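Local coordinates for DNA polymerase beta (Leishmania infantum, PDB 4P4M), which catalyses template-directed addition of deoxyribonucleotides to a DNA primer as a family X polymerase and probably works in base excision repair, at residues 194-206 and 271-285. Sequence-based numbering, arbitrary orientation. Where two conformers were deposited one is given.
Sequences SGDVDAILSRTLD and RVDIRLIETKSVPTA. With MG (magnesium ion), chain E; D3T (2',3'-dideoxy-thymidine-5'-triphosphate), chain D; nucleotides of chain B; nucleotides of chain C.
Asp-196 and Asp-273 bring their carboxylates together at the active end of the family X polymerase palm, where strands 197-203 and 270-277 run parallel in the mixed sheet, an example of how a palm sheet gathers carboxylates on one face to hold the metal of an incoming nucleotide. The two carboxylate planes stand nearly perpendicular, 83° apart, and OD2 of Asp-196 lies 3.1 Å from OD2 of Asp-273. With no hydrogen bond between them, the crowding of acidic oxygens suggests a site built to hold cations. Asp-196 and Asp-198, two apart in sequence, supply the magnesium ion with OD1 and OD2 respectively, each at 2.2 Å; three phosphate oxygens of the dideoxythymidine triphosphate and a water complete the six ligands. CG of Asp-198 lies anti to its own carbonyl carbon (chi1 -59°), a turn that carries OD2 to the metal. OD2 of Asp-273 also lies close to C5' of deoxyadenosine DA5 of chain B, probably the primer strand. Arg-271 lays one guanidinium face over CB of Asp-196; its charge pairing with Asp-196 is long and out of plane.

Beneath these groups, six backbone hydrogen bonds join the strands from Val-197 to Ile-277. The side opposite the aspartates carries Val-197 against Val-272 and Leu-201 against Leu-276, whose CD1 meets CG of Leu-201 at 4.0 Å. On the aspartate side, Ile-200 sets CG2 against CG1 of Ile-277 and sends CD1 on to Ala-285 of helix 282-290. Past the strands, Thr-279 OG1 donates to Arg-203 O at 2.8 Å, from above the carbonyl plane.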
loop_
_atom_site.group_PDB
_atom_site.type_symbol
_atom_site.label_atom_id
_atom_site.label_comp_id
_atom_site.label_asym_id
_atom_site.label_seq_id
_atom_site.Cartn_x
_atom_site.Cartn_y
_atom_site.Cartn_z
ATOM N N SER A 194 7.934 -5.392 10.895
ATOM C CA SER A 194 7.287 -5.167 9.602
ATOM C C SER A 194 8.234 -4.439 8.649
ATOM O O SER A 194 9.108 -3.686 9.081
ATOM C CB SER A 194 6.011 -4.335 9.766
ATOM O OG SER A 194 4.989 -5.053 10.445
ATOM N N GLY A 195 8.041 -4.650 7.350
ATOM C CA GLY A 195 8.876 -4.011 6.347
ATOM C C GLY A 195 8.523 -2.548 6.108
ATOM O O GLY A 195 9.406 -1.730 5.857
ATOM N N ASP A 196 7.234 -2.220 6.181
ATOM C CA ASP A 196 6.758 -0.860 5.890
ATOM C C ASP A 196 5.530 -0.544 6.749
ATOM O O ASP A 196 5.145 -1.336 7.623
ATOM C CB ASP A 196 6.457 -0.689 4.389
ATOM C CG ASP A 196 5.123 -1.321 3.964
ATOM O OD1 ASP A 196 4.644 -2.212 4.673
ATOM O OD2 ASP A 196 4.530 -0.917 2.936
ATOM N N VAL A 197 4.930 0.616 6.511
ATOM C CA VAL A 197 3.677 0.990 7.166
ATOM C C VAL A 197 2.559 1.036 6.113
ATOM O O VAL A 197 2.631 1.842 5.187
ATOM C CB VAL A 197 3.801 2.381 7.833
ATOM C CG1 VAL A 197 2.458 2.788 8.476
ATOM C CG2 VAL A 197 4.907 2.380 8.873
ATOM N N ASP A 198 1.542 0.175 6.245
ATOM C CA ASP A 198 0.419 0.143 5.301
ATOM C C ASP A 198 -0.826 0.772 5.909
ATOM O O ASP A 198 -1.469 0.172 6.783
ATOM C CB ASP A 198 0.086 -1.299 4.886
ATOM C CG ASP A 198 1.261 -2.001 4.221
ATOM O OD1 ASP A 198 1.722 -1.543 3.152
ATOM O OD2 ASP A 198 1.723 -3.020 4.773
ATOM N N ALA A 199 -1.175 1.970 5.448
ATOM C CA ALA A 199 -2.299 2.695 6.029
ATOM C C ALA A 199 -3.486 2.797 5.063
ATOM O O ALA A 199 -3.297 2.924 3.849
ATOM C CB ALA A 199 -1.854 4.095 6.468
ATOM N N ILE A 200 -4.697 2.723 5.616
ATOM C CA ILE A 200 -5.925 3.058 4.886
ATOM C C ILE A 200 -6.500 4.358 5.431
ATOM O O ILE A 200 -6.673 4.519 6.646
ATOM C CB ILE A 200 -7.019 1.959 5.039
ATOM C CG1 ILE A 200 -6.543 0.633 4.448
ATOM C CG2 ILE A 200 -8.352 2.415 4.380
ATOM C CD1 ILE A 200 -7.452 -0.562 4.822
ATOM N N LEU A 201 -6.775 5.291 4.524
ATOM C CA LEU A 201 -7.477 6.523 4.857
ATOM C C LEU A 201 -8.901 6.412 4.302
ATOM O O LEU A 201 -9.082 6.115 3.127
ATOM C CB LEU A 201 -6.738 7.709 4.229
ATOM C CG LEU A 201 -7.393 9.091 4.307
ATOM C CD1 LEU A 201 -7.496 9.565 5.764
ATOM C CD2 LEU A 201 -6.625 10.099 3.445
ATOM N N SER A 202 -9.912 6.634 5.138
ATOM C CA SER A 202 -11.291 6.502 4.671
ATOM C C SER A 202 -12.268 7.361 5.473
ATOM O O SER A 202 -11.997 7.712 6.626
ATOM C CB SER A 202 -11.731 5.034 4.731
ATOM O OG SER A 202 -11.771 4.553 6.075
ATOM N N ARG A 203 -13.402 7.705 4.860
ATOM C CA ARG A 203 -14.460 8.422 5.575
ATOM C C ARG A 203 -15.225 7.465 6.489
ATOM O O ARG A 203 -15.417 6.293 6.157
ATOM C CB ARG A 203 -15.415 9.117 4.588
ATOM C CG ARG A 203 -14.780 10.338 3.879
ATOM C CD ARG A 203 -15.688 10.878 2.753
ATOM N NE ARG A 203 -16.914 11.538 3.237
ATOM C CZ ARG A 203 -16.944 12.775 3.721
ATOM N NH1 ARG A 203 -15.819 13.480 3.798
ATOM N NH2 ARG A 203 -18.091 13.319 4.124
ATOM N N THR A 204 -15.673 7.961 7.640
ATOM C CA THR A 204 -16.354 7.110 8.606
ATOM C C THR A 204 -17.795 6.812 8.179
ATOM O O THR A 204 -18.356 7.490 7.308
ATOM C CB THR A 204 -16.420 7.771 9.989
ATOM O OG1 THR A 204 -17.276 8.918 9.911
ATOM C CG2 THR A 204 -15.013 8.194 10.471
ATOM N N LEU A 205 -18.400 5.817 8.823
ATOM C CA LEU A 205 -19.810 5.496 8.589
ATOM C C LEU A 205 -20.744 6.668 8.879
ATOM O O LEU A 205 -21.780 6.806 8.236
ATOM C CB LEU A 205 -20.226 4.268 9.403
ATOM C CG LEU A 205 -19.723 2.946 8.823
ATOM C CD1 LEU A 205 -19.869 1.803 9.828
ATOM C CD2 LEU A 205 -20.449 2.643 7.521
ATOM N N ASP A 206 -20.369 7.523 9.827
ATOM C CA ASP A 206 -21.179 8.694 10.184
ATOM C C ASP A 206 -21.043 9.900 9.240
ATOM O O ASP A 206 -21.895 10.778 9.241
ATOM C CB ASP A 206 -20.853 9.158 11.608
ATOM C CG ASP A 206 -21.408 8.231 12.669
ATOM O OD1 ASP A 206 -22.280 7.393 12.341
ATOM O OD2 ASP A 206 -20.974 8.351 13.835
ATOM N N ARG A 271 9.414 3.276 5.001
ATOM C CA ARG A 271 8.475 3.244 3.883
ATOM C C ARG A 271 7.038 3.337 4.388
ATOM O O ARG A 271 6.600 2.517 5.200
ATOM C CB ARG A 271 8.664 1.989 3.020
ATOM C CG ARG A 271 9.960 2.027 2.227
ATOM C CD ARG A 271 10.043 0.884 1.207
ATOM N NE ARG A 271 9.984 -0.437 1.834
ATOM C CZ ARG A 271 8.971 -1.292 1.689
ATOM N NH1 ARG A 271 7.923 -0.980 0.935
ATOM N NH2 ARG A 271 9.002 -2.464 2.298
ATOM N N VAL A 272 6.328 4.357 3.913
ATOM C CA VAL A 272 4.945 4.592 4.298
ATOM C C VAL A 272 4.069 4.563 3.046
ATOM O O VAL A 272 4.320 5.300 2.096
ATOM C CB VAL A 272 4.790 5.939 5.060
ATOM C CG1 VAL A 272 3.298 6.238 5.361
ATOM C CG2 VAL A 272 5.616 5.921 6.361
ATOM N N ASP A 273 3.056 3.691 3.048
ATOM C CA ASP A 273 2.095 3.588 1.943
ATOM C C ASP A 273 0.712 3.997 2.453
ATOM O O ASP A 273 0.254 3.473 3.467
ATOM C CB ASP A 273 2.025 2.133 1.421
ATOM C CG ASP A 273 3.295 1.690 0.699
ATOM O OD1 ASP A 273 4.194 2.523 0.438
ATOM O OD2 ASP A 273 3.380 0.489 0.367
ATOM N N ILE A 274 0.049 4.938 1.775
ATOM C CA ILE A 274 -1.307 5.345 2.181
ATOM C C ILE A 274 -2.293 5.093 1.030
ATOM O O ILE A 274 -2.030 5.509 -0.095
ATOM C CB ILE A 274 -1.348 6.852 2.581
ATOM C CG1 ILE A 274 -0.256 7.174 3.612
ATOM C CG2 ILE A 274 -2.762 7.263 3.078
ATOM C CD1 ILE A 274 -0.008 8.680 3.843
ATOM N N ARG A 275 -3.392 4.373 1.295
ATOM C CA ARG A 275 -4.416 4.148 0.266
ATOM C C ARG A 275 -5.727 4.799 0.702
ATOM O O ARG A 275 -6.193 4.599 1.826
ATOM C CB ARG A 275 -4.648 2.646 -0.025
ATOM C CG ARG A 275 -3.588 1.928 -0.902
ATOM C CD ARG A 275 -3.702 2.227 -2.417
ATOM N NE ARG A 275 -5.029 1.948 -2.979
ATOM C CZ ARG A 275 -5.295 0.930 -3.797
ATOM N NH1 ARG A 275 -4.318 0.114 -4.154
ATOM N NH2 ARG A 275 -6.532 0.732 -4.267
ATOM N N LEU A 276 -6.313 5.592 -0.194
ATOM C CA LEU A 276 -7.592 6.259 0.065
ATOM C C LEU A 276 -8.732 5.368 -0.458
ATOM O O LEU A 276 -8.728 4.987 -1.631
ATOM C CB LEU A 276 -7.629 7.626 -0.646
ATOM C CG LEU A 276 -8.943 8.425 -0.573
ATOM C CD1 LEU A 276 -9.349 8.795 0.870
ATOM C CD2 LEU A 276 -8.869 9.702 -1.465
ATOM N N ILE A 277 -9.687 5.034 0.411
ATOM C CA ILE A 277 -10.694 3.994 0.119
ATOM C C ILE A 277 -12.098 4.500 0.465
ATOM O O ILE A 277 -12.277 5.145 1.499
ATOM C CB ILE A 277 -10.412 2.707 0.957
ATOM C CG1 ILE A 277 -9.058 2.080 0.584
ATOM C CG2 ILE A 277 -11.565 1.666 0.817
ATOM C CD1 ILE A 277 -8.966 1.556 -0.860
ATOM N N GLU A 278 -13.081 4.231 -0.404
ATOM C CA GLU A 278 -14.475 4.627 -0.152
ATOM C C GLU A 278 -15.052 3.874 1.054
ATOM O O GLU A 278 -14.739 2.701 1.275
ATOM C CB GLU A 278 -15.370 4.366 -1.379
ATOM C CG GLU A 278 -15.038 5.189 -2.649
ATOM C CD GLU A 278 -15.585 6.624 -2.629
ATOM O OE1 GLU A 278 -16.473 6.941 -1.804
ATOM O OE2 GLU A 278 -15.127 7.438 -3.464
ATOM N N THR A 279 -15.934 4.530 1.801
ATOM C CA THR A 279 -16.510 3.927 3.011
ATOM C C THR A 279 -17.059 2.500 2.819
ATOM O O THR A 279 -16.712 1.582 3.585
ATOM C CB THR A 279 -17.607 4.826 3.630
ATOM O OG1 THR A 279 -17.059 6.118 3.902
ATOM C CG2 THR A 279 -18.130 4.213 4.942
ATOM N N LYS A 280 -17.907 2.300 1.810
ATOM C CA LYS A 280 -18.510 0.973 1.599
ATOM C C LYS A 280 -17.474 -0.105 1.262
ATOM O O LYS A 280 -17.765 -1.312 1.359
ATOM C CB LYS A 280 -19.585 1.010 0.498
ATOM C CG LYS A 280 -19.006 1.236 -0.900
ATOM C CD LYS A 280 -20.072 1.150 -2.022
ATOM C CE LYS A 280 -21.008 2.357 -2.034
ATOM N NZ LYS A 280 -21.934 2.343 -3.231
ATOM N N SER A 281 -16.281 0.320 0.843
ATOM C CA SER A 281 -15.202 -0.614 0.488
ATOM C C SER A 281 -14.286 -0.982 1.656
ATOM O O SER A 281 -13.378 -1.796 1.503
ATOM C CB SER A 281 -14.342 -0.021 -0.648
ATOM O OG SER A 281 -15.080 0.072 -1.860
ATOM N N VAL A 282 -14.488 -0.376 2.821
ATOM C CA VAL A 282 -13.525 -0.571 3.912
ATOM C C VAL A 282 -13.321 -2.046 4.371
ATOM O O VAL A 282 -12.190 -2.479 4.570
ATOM C CB VAL A 282 -13.803 0.398 5.101
ATOM C CG1 VAL A 282 -13.004 0.005 6.334
ATOM C CG2 VAL A 282 -13.472 1.846 4.673
ATOM N N PRO A 283 -14.406 -2.829 4.523
ATOM C CA PRO A 283 -14.176 -4.220 4.958
ATOM C C PRO A 283 -13.331 -5.033 3.969
ATOM O O PRO A 283 -12.456 -5.806 4.386
ATOM C CB PRO A 283 -15.604 -4.802 5.054
ATOM C CG PRO A 283 -16.479 -3.579 5.327
ATOM C CD PRO A 283 -15.840 -2.482 4.494
ATOM N N THR A 284 -13.596 -4.888 2.672
ATOM C CA THR A 284 -12.798 -5.603 1.681
ATOM C C THR A 284 -11.372 -5.027 1.555
ATOM O O THR A 284 -10.439 -5.746 1.218
ATOM C CB THR A 284 -13.494 -5.635 0.297
ATOM O OG1 THR A 284 -14.056 -4.349 0.021
ATOM C CG2 THR A 284 -14.629 -6.680 0.285
ATOM N N ALA A 285 -11.203 -3.732 1.817
ATOM C CA ALA A 285 -9.858 -3.142 1.805
ATOM C C ALA A 285 -9.051 -3.602 3.028
ATOM O O ALA A 285 -7.837 -3.808 2.942
ATOM C CB ALA A 285 -9.931 -1.592 1.741
HETATM MG MG MG E . 3.601 -4.098 4.759
HETATM P PA D3T D . 3.451 -5.747 1.942
HETATM O O1A D3T D . 3.652 -4.427 2.606
HETATM O O2A D3T D . 4.219 -5.920 0.662
HETATM O "O5'" D3T D . 1.899 -5.302 1.179
HETATM C "C5'" D3T D . 0.917 -5.009 2.036
HETATM C "C4'" D3T D . -0.419 -5.772 1.677
HETATM O "O4'" D3T D . -0.697 -5.671 0.277
HETATM C "C1'" D3T D . -1.261 -6.855 -0.179
HETATM N N1 D3T D . -0.489 -7.360 -1.354
HETATM C C6 D3T D . 0.894 -7.302 -1.333
HETATM C C2 D3T D . -1.186 -7.953 -2.480
HETATM O O2 D3T D . -2.391 -8.022 -2.506
HETATM N N3 D3T D . -0.390 -8.444 -3.547
HETATM C C4 D3T D . 0.930 -8.345 -3.457
HETATM O O4 D3T D . 1.654 -8.820 -4.490
HETATM C C5 D3T D . 1.668 -7.778 -2.375
HETATM C C5M D3T D . 3.143 -7.742 -2.419
HETATM C "C2'" D3T D . -1.216 -7.912 0.948
HETATM C "C3'" D3T D . -0.272 -7.286 1.953
HETATM O O3A D3T D . 2.941 -7.000 2.694
HETATM P PB D3T D . 3.207 -7.222 4.402
HETATM O O1B D3T D . 2.601 -5.965 4.926
HETATM O O2B D3T D . 2.341 -8.445 4.495
HETATM O O3B D3T D . 4.659 -7.470 4.835
HETATM P PG D3T D . 5.975 -6.462 5.230
HETATM O O1G D3T D . 5.518 -5.044 5.065
HETATM O O2G D3T D . 7.022 -6.870 4.204
HETATM O O3G D3T D . 6.283 -6.807 6.671
ATOM P P DA B 5 6.354 -1.738 -2.339
ATOM O OP1 DA B 5 6.745 -0.753 -1.309
ATOM O OP2 DA B 5 6.754 -3.148 -2.171
ATOM O "O5'" DA B 5 4.780 -1.623 -2.518
ATOM C "C5'" DA B 5 3.889 -2.031 -1.529
ATOM C "C4'" DA B 5 2.485 -1.654 -1.951
ATOM O "O4'" DA B 5 2.209 -2.179 -3.277
ATOM C "C3'" DA B 5 1.432 -2.275 -1.045
ATOM O "O3'" DA B 5 0.207 -1.529 -1.132
ATOM C "C2'" DA B 5 1.352 -3.670 -1.668
ATOM C "C1'" DA B 5 1.324 -3.290 -3.144
ATOM N N9 DA B 5 1.677 -4.329 -4.125
ATOM C C8 DA B 5 2.917 -4.781 -4.486
ATOM N N7 DA B 5 2.898 -5.697 -5.433
ATOM C C5 DA B 5 1.550 -5.858 -5.723
ATOM C C6 DA B 5 0.848 -6.682 -6.636
ATOM N N6 DA B 5 1.435 -7.552 -7.470
ATOM N N1 DA B 5 -0.502 -6.582 -6.661
ATOM C C2 DA B 5 -1.092 -5.715 -5.830
ATOM N N3 DA B 5 -0.539 -4.896 -4.932
ATOM C C4 DA B 5 0.792 -5.014 -4.926
ATOM P P DC C 4 -6.873 0.518 -9.239
ATOM O OP1 DC C 4 -7.946 1.348 -8.643
ATOM O OP2 DC C 4 -6.872 0.238 -10.695
ATOM O "O5'" DC C 4 -5.462 1.184 -8.892
ATOM C "C5'" DC C 4 -5.090 1.431 -7.531
ATOM C "C4'" DC C 4 -3.840 2.291 -7.467
ATOM O "O4'" DC C 4 -2.695 1.458 -7.810
ATOM C "C3'" DC C 4 -3.812 3.499 -8.401
ATOM O "O3'" DC C 4 -3.224 4.557 -7.638
ATOM C "C2'" DC C 4 -2.954 3.019 -9.580
ATOM C "C1'" DC C 4 -2.026 1.976 -8.938
ATOM N N1 DC C 4 -1.695 0.795 -9.817
ATOM C C2 DC C 4 -0.365 0.375 -9.888
ATOM O O2 DC C 4 0.482 0.997 -9.233
ATOM N N3 DC C 4 -0.036 -0.686 -10.673
ATOM C C4 DC C 4 -0.989 -1.322 -11.359
ATOM N N4 DC C 4 -0.607 -2.366 -12.114
ATOM C C5 DC C 4 -2.360 -0.909 -11.307
ATOM C C6 DC C 4 -2.673 0.141 -10.525
HETATM O O HOH W 1 10.423 0.842 6.133
HETATM O O HOH W 2 11.548 -1.346 3.651
HETATM O O HOH W 3 3.515 -3.694 7.005
HETATM O O HOH W 4 -13.775 7.412 2.082
HETATM O O HOH W 5 -19.460 7.848 4.539
#